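Local coordinates for WPL1 (Eremothecium gossypii, PDB 3ZIK), which probably acts, like other Wapl-family proteins, as a regulator that promotes release of cohesin from chromosomes, the chain here being its C-terminal all-helical Wap1 domain, at residues T147-L152 and Q180-D185; D246-L251 and A292-S297; N264-S269 and S320-L325. All blocks are in the same frame, centred on the assembly; numbering follows the deposited sequence.

Interaction 1. Residues T147-L152 and Q180-D185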
ATOM      1  N   THR A 147      11.795   1.072 -11.195  1.00 28.06           N
ATOM      2  CA  THR A 147      11.955  -0.011 -10.327  1.00 32.60           C
ATOM      3  C   THR A 147      11.248   0.120  -8.943  1.00 33.05           C
ATOM      4  O   THR A 147      10.948  -0.910  -8.316  1.00 32.81           O
ATOM      5  CB  THR A 147      13.437  -0.283 -10.278  1.00 34.64           C
ATOM      6  OG1 THR A 147      13.652  -1.552  -9.708  1.00 52.56           O
ATOM      7  CG2 THR A 147      14.124   0.850  -9.534  1.00 26.81           C
ATOM      8  N   CYS A 148      10.961   1.353  -8.493  1.00 30.60           N
ATOM      9  CA  CYS A 148      10.205   1.563  -7.276  1.00 31.16           C
ATOM     10  C   CYS A 148       8.817   0.910  -7.458  1.00 29.44           C
ATOM     11  O   CYS A 148       8.430   0.085  -6.687  1.00 32.76           O
ATOM     12  CB  CYS A 148      10.085   3.043  -6.963  1.00 35.07           C
ATOM     13  SG  CYS A 148       8.862   3.552  -5.706  1.00 43.74           S
ATOM     14  N   GLU A 149       8.122   1.220  -8.525  1.00 28.55           N
ATOM     15  CA  GLU A 149       6.804   0.697  -8.724  1.00 31.53           C
ATOM     16  C   GLU A 149       6.790  -0.772  -9.028  1.00 28.36           C
ATOM     17  O   GLU A 149       5.911  -1.514  -8.512  1.00 28.73           O
ATOM     18  CB  GLU A 149       6.145   1.427  -9.888  1.00 34.86           C
ATOM     19  CG  GLU A 149       5.586   2.807  -9.514  1.00 46.86           C
ATOM     20  CD  GLU A 149       5.005   3.537 -10.751  1.00 54.31           C
ATOM     21  OE1 GLU A 149       3.828   3.326 -11.102  1.00 71.08           O
ATOM     22  OE2 GLU A 149       5.726   4.294 -11.420  1.00 52.23           O
ATOM     23  N   TYR A 150       7.653  -1.172  -9.965  1.00 26.86           N
ATOM     24  CA  TYR A 150       7.791  -2.561 -10.298  1.00 27.11           C
ATOM     25  C   TYR A 150       8.127  -3.433  -9.095  1.00 26.68           C
ATOM     26  O   TYR A 150       7.501  -4.481  -8.946  1.00 30.22           O
ATOM     27  CB  TYR A 150       8.727  -2.815 -11.518  1.00 29.85           C
ATOM     28  CG  TYR A 150       8.108  -3.731 -12.582  1.00 28.13           C
ATOM     29  CD1 TYR A 150       7.245  -4.813 -12.199  1.00 29.14           C
ATOM     30  CD2 TYR A 150       8.349  -3.526 -13.937  1.00 26.83           C
ATOM     31  CE1 TYR A 150       6.660  -5.639 -13.143  1.00 28.22           C
ATOM     32  CE2 TYR A 150       7.728  -4.339 -14.898  1.00 24.90           C
ATOM     33  CZ  TYR A 150       6.896  -5.403 -14.491  1.00 29.51           C
ATOM     34  OH  TYR A 150       6.303  -6.296 -15.394  1.00 29.94           O
ATOM     35  N   ALA A 151       9.048  -3.010  -8.225  1.00 25.65           N
ATOM     36  CA  ALA A 151       9.443  -3.807  -7.048  1.00 26.55           C
ATOM     37  C   ALA A 151       8.284  -3.883  -6.047  1.00 28.97           C
ATOM     38  O   ALA A 151       8.060  -4.943  -5.485  1.00 27.55           O
ATOM     39  CB  ALA A 151      10.692  -3.265  -6.345  1.00 28.80           C
ATOM     40  N   LEU A 152       7.522  -2.809  -5.861  1.00 25.77           N
ATOM     41  CA  LEU A 152       6.329  -2.921  -4.954  1.00 27.18           C
ATOM     42  C   LEU A 152       5.333  -3.895  -5.501  1.00 25.88           C
ATOM     43  O   LEU A 152       4.751  -4.708  -4.742  1.00 28.94           O
ATOM     44  CB  LEU A 152       5.603  -1.551  -4.803  1.00 27.46           C
ATOM     45  CG  LEU A 152       6.454  -0.486  -4.086  1.00 27.21           C
ATOM     46  CD1 LEU A 152       5.933   0.928  -4.418  1.00 29.37           C
ATOM     47  CD2 LEU A 152       6.448  -0.658  -2.585  1.00 25.47           C
ATOM     48  N   GLN A 180       6.242  10.416  -3.909  1.00 41.16           N
ATOM     49  CA  GLN A 180       5.116  10.793  -4.720  1.00 42.73           C
ATOM     50  C   GLN A 180       4.847   9.649  -5.719  1.00 48.29           C
ATOM     51  O   GLN A 180       5.405   9.592  -6.813  1.00 53.92           O
ATOM     52  CB  GLN A 180       5.408  12.076  -5.449  1.00 42.65           C
ATOM     53  CG  GLN A 180       4.136  12.820  -5.697  1.00 55.15           C
ATOM     54  CD  GLN A 180       4.375  14.045  -6.530  1.00 56.53           C
ATOM     55  OE1 GLN A 180       4.629  13.946  -7.765  1.00 51.38           O
ATOM     56  NE2 GLN A 180       4.290  15.225  -5.877  1.00 48.20           N
ATOM     57  N   LEU A 181       4.032   8.697  -5.318  1.00 41.68           N
ATOM     58  CA  LEU A 181       3.679   7.636  -6.247  1.00 43.36           C
ATOM     59  C   LEU A 181       2.383   7.996  -6.930  1.00 36.99           C
ATOM     60  O   LEU A 181       1.595   8.726  -6.393  1.00 38.53           O
ATOM     61  CB  LEU A 181       3.576   6.293  -5.521  1.00 44.11           C
ATOM     62  CG  LEU A 181       4.957   5.701  -5.170  1.00 49.59           C
ATOM     63  CD1 LEU A 181       4.811   4.478  -4.268  1.00 44.15           C
ATOM     64  CD2 LEU A 181       5.705   5.363  -6.449  1.00 50.44           C
ATOM     65  N   LYS A 182       2.195   7.493  -8.139  1.00 49.33           N
ATOM     66  CA  LYS A 182       0.929   7.593  -8.878  1.00 52.49           C
ATOM     67  C   LYS A 182      -0.214   7.025  -8.049  1.00 52.15           C
ATOM     68  O   LYS A 182      -1.289   7.593  -8.003  1.00 56.67           O
ATOM     69  CB  LYS A 182       1.020   6.815 -10.210  1.00 59.97           C
ATOM     70  CG  LYS A 182       1.841   7.488 -11.312  1.00 77.77           C
ATOM     71  CD  LYS A 182       1.687   6.760 -12.648  1.00 89.85           C
ATOM     72  CE  LYS A 182       2.679   7.259 -13.703  1.00 90.39           C
ATOM     73  NZ  LYS A 182       2.343   8.614 -14.236  1.00 91.05           N
ATOM     74  N   ASP A 183       0.032   5.892  -7.405  1.00 49.39           N
ATOM     75  CA  ASP A 183      -0.968   5.215  -6.631  1.00 48.79           C
ATOM     76  C   ASP A 183      -0.379   4.716  -5.299  1.00 48.35           C
ATOM     77  O   ASP A 183       0.665   4.056  -5.275  1.00 38.72           O
ATOM     78  CB  ASP A 183      -1.486   4.035  -7.461  1.00 65.27           C
ATOM     79  CG  ASP A 183      -2.749   3.434  -6.889  1.00 76.82           C
ATOM     80  OD1 ASP A 183      -3.459   4.154  -6.155  1.00 82.37           O
ATOM     81  OD2 ASP A 183      -3.036   2.249  -7.180  1.00 88.59           O
ATOM     82  N   TRP A 184      -1.047   5.011  -4.189  1.00 34.92           N
ATOM     83  CA  TRP A 184      -0.535   4.573  -2.906  1.00 34.20           C
ATOM     84  C   TRP A 184      -0.997   3.211  -2.419  1.00 30.18           C
ATOM     85  O   TRP A 184      -0.415   2.665  -1.494  1.00 31.69           O
ATOM     86  CB  TRP A 184      -0.855   5.618  -1.865  1.00 35.32           C
ATOM     87  CG  TRP A 184      -0.011   6.853  -2.050  1.00 39.36           C
ATOM     88  CD1 TRP A 184      -0.438   8.112  -2.430  1.00 36.90           C
ATOM     89  CD2 TRP A 184       1.458   6.964  -1.935  1.00 39.23           C
ATOM     90  NE1 TRP A 184       0.605   8.977  -2.493  1.00 40.11           N
ATOM     91  CE2 TRP A 184       1.771   8.364  -2.191  1.00 41.14           C
ATOM     92  CE3 TRP A 184       2.502   6.081  -1.621  1.00 40.33           C
ATOM     93  CZ2 TRP A 184       3.078   8.834  -2.192  1.00 39.90           C
ATOM     94  CZ3 TRP A 184       3.823   6.587  -1.590  1.00 45.56           C
ATOM     95  CH2 TRP A 184       4.097   7.928  -1.882  1.00 37.82           C
ATOM     96  N   ASP A 185      -2.041   2.664  -3.023  1.00 32.63           N
ATOM     97  CA  ASP A 185      -2.656   1.360  -2.590  1.00 32.62           C
ATOM     98  C   ASP A 185      -1.674   0.269  -2.366  1.00 32.13           C
ATOM     99  O   ASP A 185      -1.731  -0.373  -1.309  1.00 33.82           O
ATOM    100  CB  ASP A 185      -3.679   0.880  -3.608  1.00 35.70           C
ATOM    101  CG  ASP A 185      -4.754   1.932  -3.845  1.00 51.43           C
ATOM    102  OD1 ASP A 185      -5.243   2.505  -2.832  1.00 48.25           O
ATOM    103  OD2 ASP A 185      -5.103   2.181  -5.025  1.00 56.49           O
TER
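The carboxylate of Glu-149 brings OE1 beside the aliphatic part of Lys-182, 4.3 Å from CD, while OE2 is taken by a hydrogen bond from Asn-146 ND2. The lysine end leads off: Lys-182 NZ lies 6.2 Å from Glu-149 OE2, too far for a salt bridge, so any attraction is probably weak, and this side chain is poorly ordered. The second flat group, the indole of Trp-184, belongs to the loop itself and carries Leu-181 N over one face, 3.2 Å above the plane and displaced toward the rim. Leu-181 carries the apolar contact by splitting its two methyls. Leu-181 CD2 meets Cys-148 SG at 3.7 Å. The same Leu-181 CD2 lies 4.0 Å from Glu-149 CG, the leucine and glutamate sliding past each other in opposite directions. Leu-181 CD1 meets Leu-152 CD1 tip to tip, also at 3.7 Å. In this elongated stack of helices, helix 147-158 is thereby faced by the connection that runs from helix 168-178 into helix 185-193; Leu-152 also touches Thr-186 and Leu-190 of the latter helix. With SG anti to the backbone N (chi1 166°), Cys-148 directs its sulfur at the leucine, and Leu-152 follows one helical turn later on the same face. Thr-147 and Ala-151 pack on Leu-115 of helix 108-116.

Interaction 2. Residues D246-L251 and A292-S297; sequences DLLPSL and ATTAAS
The backbones of Pro-249 and Ser-297 all but touch, the two CA atoms being 4.1 Å apart. Pro-249 CB lies 3.7 Å from Ser-297 N, and Ser-297 CB comes 3.8 Å from Pro-249 CA, both in van der Waals fashion. The neighbouring Ala-296 sets its CB methyl against CB and CG of Pro-249, 3.8 Å from each. The small side chains of Ala-296 and Ser-297 probably help to allow so near an approach, and the contact as a whole is made by van der Waals packing. Near the start of helix 248-261, a proline, which lacks an N-H, costs the helix no regular backbone bond. The partner is the connection between helix 272-289 and helix 304-313, so the contact ties an inter-helix loop of the all-helical Wap1 domain to the beginning of an earlier helix. That loop turns sharply at Thr-293, the centre of an inverse gamma turn closed by a weak bond from Thr-294 N to Ala-292 O. Ala-292 and Thr-294, the residues to either side of it in the chain, both meet Leu-248: Leu-248 CD1 touches Ala-292 CB at 3.9 Å, and Thr-294 CG2 approaches Leu-248 CB at 4.1 Å. The methyl branch of the threonine, anti to its carbonyl carbon as modelled, is thus the one that faces the leucine, although the hydroxyls of Thr-294 and Ser-297 are modelled too close together and the placing of both is doubtful. The carbonyl O of Thr-294 accepts a hydrogen bond from Thr-298 OG1. Leu-248 packs in addition on Phe-211 of helix 201-215.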
ATOM      1  N   ASP A 246       1.852  13.850  21.263  1.00 52.45           N
ATOM      2  CA  ASP A 246       2.048  15.238  20.825  1.00 56.94           C
ATOM      3  C   ASP A 246       1.596  15.515  19.398  1.00 57.01           C
ATOM      4  O   ASP A 246       1.413  16.676  19.034  1.00 51.92           O
ATOM      5  CB  ASP A 246       3.503  15.679  20.986  1.00 64.41           C
ATOM      6  CG  ASP A 246       3.887  15.900  22.444  1.00 84.39           C
ATOM      7  OD1 ASP A 246       3.053  16.439  23.213  1.00 89.42           O
ATOM      8  OD2 ASP A 246       5.022  15.525  22.830  1.00 92.63           O
ATOM      9  N   LEU A 247       1.436  14.471  18.580  1.00 52.37           N
ATOM     10  CA  LEU A 247       1.075  14.683  17.165  1.00 53.43           C
ATOM     11  C   LEU A 247      -0.444  14.687  16.969  1.00 48.48           C
ATOM     12  O   LEU A 247      -0.970  15.273  16.029  1.00 50.60           O
ATOM     13  CB  LEU A 247       1.716  13.617  16.261  1.00 54.77           C
ATOM     14  CG  LEU A 247       3.225  13.633  15.891  1.00 60.51           C
ATOM     15  CD1 LEU A 247       3.844  15.018  16.043  1.00 53.61           C
ATOM     16  CD2 LEU A 247       4.021  12.573  16.636  1.00 57.64           C
ATOM     17  N   LEU A 248      -1.128  14.006  17.871  1.00 47.73           N
ATOM     18  CA  LEU A 248      -2.543  13.698  17.768  1.00 44.15           C
ATOM     19  C   LEU A 248      -3.430  14.926  17.514  1.00 49.04           C
ATOM     20  O   LEU A 248      -4.280  14.889  16.614  1.00 46.42           O
ATOM     21  CB  LEU A 248      -2.956  12.968  19.012  1.00 39.50           C
ATOM     22  CG  LEU A 248      -2.291  11.611  19.107  1.00 40.12           C
ATOM     23  CD1 LEU A 248      -2.913  10.787  20.264  1.00 38.18           C
ATOM     24  CD2 LEU A 248      -2.490  10.852  17.788  1.00 40.99           C
ATOM     25  N   PRO A 249      -3.177  16.044  18.229  1.00 53.92           N
ATOM     26  CA  PRO A 249      -4.051  17.209  17.983  1.00 50.11           C
ATOM     27  C   PRO A 249      -3.997  17.750  16.571  1.00 49.62           C
ATOM     28  O   PRO A 249      -5.015  18.191  16.034  1.00 54.12           O
ATOM     29  CB  PRO A 249      -3.542  18.259  18.988  1.00 49.39           C
ATOM     30  CG  PRO A 249      -2.985  17.413  20.115  1.00 54.28           C
ATOM     31  CD  PRO A 249      -2.272  16.287  19.386  1.00 50.37           C
ATOM     32  N   SER A 250      -2.852  17.681  15.930  1.00 44.24           N
ATOM     33  CA  SER A 250      -2.828  18.184  14.580  1.00 43.61           C
ATOM     34  C   SER A 250      -3.496  17.187  13.589  1.00 40.91           C
ATOM     35  O   SER A 250      -4.099  17.582  12.594  1.00 38.26           O
ATOM     36  CB  SER A 250      -1.391  18.556  14.189  1.00 43.34           C
ATOM     37  OG  SER A 250      -1.304  18.591  12.781  1.00 56.46           O
ATOM     38  N   LEU A 251      -3.375  15.897  13.874  1.00 37.47           N
ATOM     39  CA  LEU A 251      -3.997  14.858  13.077  1.00 39.57           C
ATOM     40  C   LEU A 251      -5.517  14.954  13.190  1.00 37.84           C
ATOM     41  O   LEU A 251      -6.233  14.929  12.149  1.00 39.41           O
ATOM     42  CB  LEU A 251      -3.449  13.452  13.445  1.00 36.65           C
ATOM     43  CG  LEU A 251      -4.098  12.258  12.740  1.00 35.54           C
ATOM     44  CD1 LEU A 251      -3.861  12.486  11.251  1.00 31.42           C
ATOM     45  CD2 LEU A 251      -3.391  10.992  13.199  1.00 30.17           C
ATOM     46  N   ALA A 292      -7.535   8.562  23.565  1.00 64.95           N
ATOM     47  CA  ALA A 292      -6.708   9.688  23.937  1.00 66.50           C
ATOM     48  C   ALA A 292      -7.547  10.938  24.092  1.00 73.70           C
ATOM     49  O   ALA A 292      -7.796  11.640  23.116  1.00 74.06           O
ATOM     50  CB  ALA A 292      -5.629   9.910  22.880  1.00 68.52           C
ATOM     51  N   THR A 293      -7.985  11.230  25.312  1.00 84.02           N
ATOM     52  CA  THR A 293      -8.620  12.525  25.587  1.00 84.47           C
ATOM     53  C   THR A 293      -7.528  13.591  25.558  1.00 87.37           C
ATOM     54  O   THR A 293      -7.014  13.988  26.599  1.00 91.89           O
ATOM     55  CB  THR A 293      -9.339  12.520  26.962  1.00 93.87           C
ATOM     56  OG1 THR A 293     -10.115  11.317  27.094  1.00 85.56           O
ATOM     57  CG2 THR A 293     -10.249  13.777  27.140  1.00 84.63           C
ATOM     58  N   THR A 294      -7.138  14.016  24.361  1.00 93.27           N
ATOM     59  CA  THR A 294      -6.108  15.041  24.227  1.00 92.91           C
ATOM     60  C   THR A 294      -6.736  16.409  24.463  1.00 93.09           C
ATOM     61  O   THR A 294      -7.832  16.684  23.951  1.00 84.61           O
ATOM     62  CB  THR A 294      -5.371  15.013  22.856  1.00100.91           C
ATOM     63  OG1 THR A 294      -6.307  14.838  21.780  1.00 89.86           O
ATOM     64  CG2 THR A 294      -4.287  13.911  22.815  1.00 98.38           C
ATOM     65  N   ALA A 295      -6.039  17.248  25.241  1.00 94.67           N
ATOM     66  CA  ALA A 295      -6.524  18.588  25.654  1.00 99.95           C
ATOM     67  C   ALA A 295      -6.642  19.602  24.487  1.00109.04           C
ATOM     68  O   ALA A 295      -7.624  20.361  24.416  1.00100.67           O
ATOM     69  CB  ALA A 295      -5.669  19.153  26.799  1.00 84.12           C
ATOM     70  N   ALA A 296      -5.654  19.590  23.579  1.00111.84           N
ATOM     71  CA  ALA A 296      -5.602  20.494  22.406  1.00107.24           C
ATOM     72  C   ALA A 296      -6.573  20.126  21.266  1.00108.72           C
ATOM     73  O   ALA A 296      -7.223  21.015  20.689  1.00110.67           O
ATOM     74  CB  ALA A 296      -4.174  20.602  21.876  1.00 91.54           C
ATOM     75  N   SER A 297      -6.655  18.822  20.956  1.00105.33           N
ATOM     76  CA  SER A 297      -7.507  18.285  19.874  1.00 94.33           C
ATOM     77  C   SER A 297      -8.965  18.690  20.077  1.00 89.90           C
ATOM     78  O   SER A 297      -9.617  19.238  19.183  1.00 87.20           O
ATOM     79  CB  SER A 297      -7.346  16.745  19.735  1.00 80.32           C
ATOM     80  OG  SER A 297      -7.961  15.964  20.770  1.00 69.11           O
TER

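Interaction 3. Residues N264-S269 and S320-L325; sequences NNIVSS and SFVLQL
Ile-266 and Leu-323 form the tight part of this contact, their CA atoms 5.4 Å apart and their side chains crossing at about a right angle. The CG2 branch of Ile-266 does the touching, 3.8 Å from Leu-323 CD1, and it also lies against the leucine backbone at CA. Val-322 closes the same buried side: its CG1, placed anti to the backbone N (chi1 161°), rests against the Ile-266 backbone, 3.6 Å from the carbonyl O. Val-322 also touches Ile-279 of helix 272-289, while Leu-323 packs on Pro-316. The short, weakly bonded helix 264-267 thus lies against the first turn of helix 321-336 within the helical Wap1 domain. Ser-320 is the N-cap of that longer helix, and its OG accepts from Leu-323 N at 3.2 Å along a nearly straight line (163°). The looser, wetter side begins at this serine. Ser-320 OG can donate to Val-267 O (3.1 Å), but another acceptor lies within reach of the same proton; Ile-266 O is 3.2 Å from Ser-320 OG. A water accepts from Ser-320 N at 2.8 Å and donates to Val-267 O at 2.5 Å, a length unusually short and so less sure. Replacing the serine by alanine removes OG, which would probably leave Leu-323 N without its capping acceptor and the 266-267 carbonyls without their direct polar neighbour. Val-267, whose CB points away from 320-325, touches Pro-316 at the partly exposed margin.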
ATOM      1  N   ASN A 264     -22.131  17.287   4.174  1.00 31.05           N
ATOM      2  CA  ASN A 264     -23.403  17.005   3.499  1.00 37.19           C
ATOM      3  C   ASN A 264     -23.585  15.510   3.124  1.00 35.90           C
ATOM      4  O   ASN A 264     -24.693  14.995   3.114  1.00 44.74           O
ATOM      5  CB  ASN A 264     -23.548  17.928   2.271  1.00 34.11           C
ATOM      6  CG  ASN A 264     -23.858  19.364   2.672  1.00 44.20           C
ATOM      7  OD1 ASN A 264     -24.321  19.599   3.794  1.00 45.13           O
ATOM      8  ND2 ASN A 264     -23.625  20.328   1.767  1.00 43.87           N
ATOM      9  N   ASN A 265     -22.482  14.846   2.868  1.00 33.62           N
ATOM     10  CA  ASN A 265     -22.447  13.397   2.539  1.00 40.93           C
ATOM     11  C   ASN A 265     -22.623  12.431   3.704  1.00 35.09           C
ATOM     12  O   ASN A 265     -22.864  11.247   3.480  1.00 36.61           O
ATOM     13  CB  ASN A 265     -21.140  13.046   1.794  1.00 36.47           C
ATOM     14  CG  ASN A 265     -21.071  13.665   0.405  1.00 42.86           C
ATOM     15  OD1 ASN A 265     -21.357  12.998  -0.594  1.00 61.03           O
ATOM     16  ND2 ASN A 265     -20.722  14.928   0.329  1.00 40.80           N
ATOM     17  N   ILE A 266     -22.518  12.929   4.935  1.00 33.48           N
ATOM     18  CA  ILE A 266     -22.714  12.084   6.136  1.00 30.91           C
ATOM     19  C   ILE A 266     -24.069  11.384   6.195  1.00 33.55           C
ATOM     20  O   ILE A 266     -24.131  10.176   6.407  1.00 33.30           O
ATOM     21  CB  ILE A 266     -22.449  12.859   7.483  1.00 35.69           C
ATOM     22  CG1 ILE A 266     -20.959  13.200   7.573  1.00 33.11           C
ATOM     23  CG2 ILE A 266     -22.809  11.983   8.733  1.00 31.09           C
ATOM     24  CD1 ILE A 266     -20.571  14.345   8.476  1.00 35.99           C
ATOM     25  N   VAL A 267     -25.160  12.121   6.026  1.00 31.84           N
ATOM     26  CA  VAL A 267     -26.478  11.520   6.145  1.00 31.22           C
ATOM     27  C   VAL A 267     -26.707  10.496   5.026  1.00 35.27           C
ATOM     28  O   VAL A 267     -27.176   9.336   5.245  1.00 32.71           O
ATOM     29  CB  VAL A 267     -27.610  12.601   6.096  1.00 36.58           C
ATOM     30  CG1 VAL A 267     -28.979  11.906   5.945  1.00 39.08           C
ATOM     31  CG2 VAL A 267     -27.628  13.398   7.388  1.00 34.87           C
ATOM     32  N   SER A 268     -26.384  10.937   3.820  1.00 33.05           N
ATOM     33  CA  SER A 268     -26.694  10.207   2.589  1.00 38.42           C
ATOM     34  C   SER A 268     -25.629  10.535   1.489  1.00 35.47           C
ATOM     35  O   SER A 268     -25.314  11.705   1.190  1.00 33.87           O
ATOM     36  CB  SER A 268     -28.169  10.496   2.152  1.00 39.64           C
ATOM     37  OG  SER A 268     -28.467   9.841   0.929  1.00 53.31           O
ATOM     38  N   SER A 269     -25.035   9.482   0.927  1.00 36.08           N
ATOM     39  CA  SER A 269     -24.017   9.644  -0.102  1.00 35.28           C
ATOM     40  C   SER A 269     -24.238   8.592  -1.164  1.00 39.70           C
ATOM     41  O   SER A 269     -24.363   7.389  -0.838  1.00 31.40           O
ATOM     42  CB  SER A 269     -22.632   9.451   0.512  1.00 29.81           C
ATOM     43  OG  SER A 269     -21.603   9.467  -0.479  1.00 30.97           O
ATOM     44  N   SER A 320     -27.558   5.606   7.589  1.00 40.50           N
ATOM     45  CA  SER A 320     -26.365   5.036   6.924  1.00 34.82           C
ATOM     46  C   SER A 320     -25.314   4.636   7.942  1.00 31.98           C
ATOM     47  O   SER A 320     -25.325   5.109   9.035  1.00 31.09           O
ATOM     48  CB  SER A 320     -25.779   6.037   5.935  1.00 36.54           C
ATOM     49  OG  SER A 320     -25.362   7.235   6.621  1.00 37.23           O
ATOM     50  N   PHE A 321     -24.425   3.723   7.572  1.00 31.96           N
ATOM     51  CA  PHE A 321     -23.312   3.350   8.377  1.00 33.57           C
ATOM     52  C   PHE A 321     -22.416   4.590   8.719  1.00 30.90           C
ATOM     53  O   PHE A 321     -21.836   4.616   9.802  1.00 28.13           O
ATOM     54  CB  PHE A 321     -22.451   2.239   7.657  1.00 29.45           C
ATOM     55  CG  PHE A 321     -21.262   1.749   8.485  1.00 31.69           C
ATOM     56  CD1 PHE A 321     -21.457   1.055   9.683  1.00 30.68           C
ATOM     57  CD2 PHE A 321     -19.954   2.014   8.093  1.00 32.47           C
ATOM     58  CE1 PHE A 321     -20.371   0.630  10.457  1.00 31.99           C
ATOM     59  CE2 PHE A 321     -18.848   1.581   8.868  1.00 30.54           C
ATOM     60  CZ  PHE A 321     -19.047   0.890  10.040  1.00 31.71           C
ATOM     61  N   VAL A 322     -22.272   5.533   7.764  1.00 28.55           N
ATOM     62  CA  VAL A 322     -21.371   6.714   7.877  1.00 29.87           C
ATOM     63  C   VAL A 322     -21.942   7.605   9.003  1.00 26.60           C
ATOM     64  O   VAL A 322     -21.216   7.953   9.926  1.00 28.30           O
ATOM     65  CB  VAL A 322     -21.291   7.529   6.568  1.00 32.40           C
ATOM     66  CG1 VAL A 322     -20.765   8.971   6.809  1.00 28.60           C
ATOM     67  CG2 VAL A 322     -20.394   6.798   5.585  1.00 38.15           C
ATOM     68  N   LEU A 323     -23.251   7.859   8.956  1.00 26.19           N
ATOM     69  CA  LEU A 323     -23.974   8.550  10.000  1.00 26.84           C
ATOM     70  C   LEU A 323     -23.869   7.893  11.395  1.00 30.08           C
ATOM     71  O   LEU A 323     -23.624   8.604  12.366  1.00 29.15           O
ATOM     72  CB  LEU A 323     -25.430   8.822   9.602  1.00 29.63           C
ATOM     73  CG  LEU A 323     -26.295   9.519  10.663  1.00 31.99           C
ATOM     74  CD1 LEU A 323     -25.611  10.895  10.985  1.00 29.25           C
ATOM     75  CD2 LEU A 323     -27.716   9.727  10.127  1.00 32.17           C
ATOM     76  N   GLN A 324     -23.989   6.563  11.489  1.00 29.74           N
ATOM     77  CA  GLN A 324     -23.864   5.838  12.774  1.00 28.79           C
ATOM     78  C   GLN A 324     -22.466   6.006  13.304  1.00 29.47           C
ATOM     79  O   GLN A 324     -22.274   6.194  14.515  1.00 26.23           O
ATOM     80  CB  GLN A 324     -24.156   4.307  12.621  1.00 29.12           C
ATOM     81  CG  GLN A 324     -25.606   4.072  12.239  1.00 30.79           C
ATOM     82  CD  GLN A 324     -25.909   2.608  11.932  1.00 34.79           C
ATOM     83  OE1 GLN A 324     -25.173   1.939  11.213  1.00 36.44           O
ATOM     84  NE2 GLN A 324     -27.035   2.109  12.460  1.00 35.27           N
ATOM     85  N   LEU A 325     -21.473   5.882  12.413  1.00 26.46           N
ATOM     86  CA  LEU A 325     -20.071   6.121  12.800  1.00 28.27           C
ATOM     87  C   LEU A 325     -19.853   7.580  13.248  1.00 25.52           C
ATOM     88  O   LEU A 325     -19.224   7.837  14.240  1.00 27.45           O
ATOM     89  CB  LEU A 325     -19.142   5.766  11.647  1.00 31.31           C
ATOM     90  CG  LEU A 325     -17.816   5.038  11.860  1.00 41.11           C
ATOM     91  CD1 LEU A 325     -17.911   3.789  12.717  1.00 39.65           C
ATOM     92  CD2 LEU A 325     -17.401   4.612  10.457  1.00 46.87           C
TER
HETATM   93  O   HOH W   1     -28.514   8.167   7.009  1.00 47.99           O

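Overall arrangement
The three contacts are separate packing sites in one Wap1 domain, with no ligand or active site among them. Interaction 1 lies near the middle of the chain, its centre about 9 Å from that of the whole, whereas interactions 2 and 3 are each about 26 Å out. Interaction 1 closes before either of the others opens, and its centre is 31 Å from that of interaction 2 and 32 Å from that of interaction 3. Interactions 2 and 3 alternate along the chain: helix 264-267 follows helix 248-261, and the loop segment 292-297 then precedes 320-325. Their centres are 25 Å apart and their nearest atoms about 15 Å.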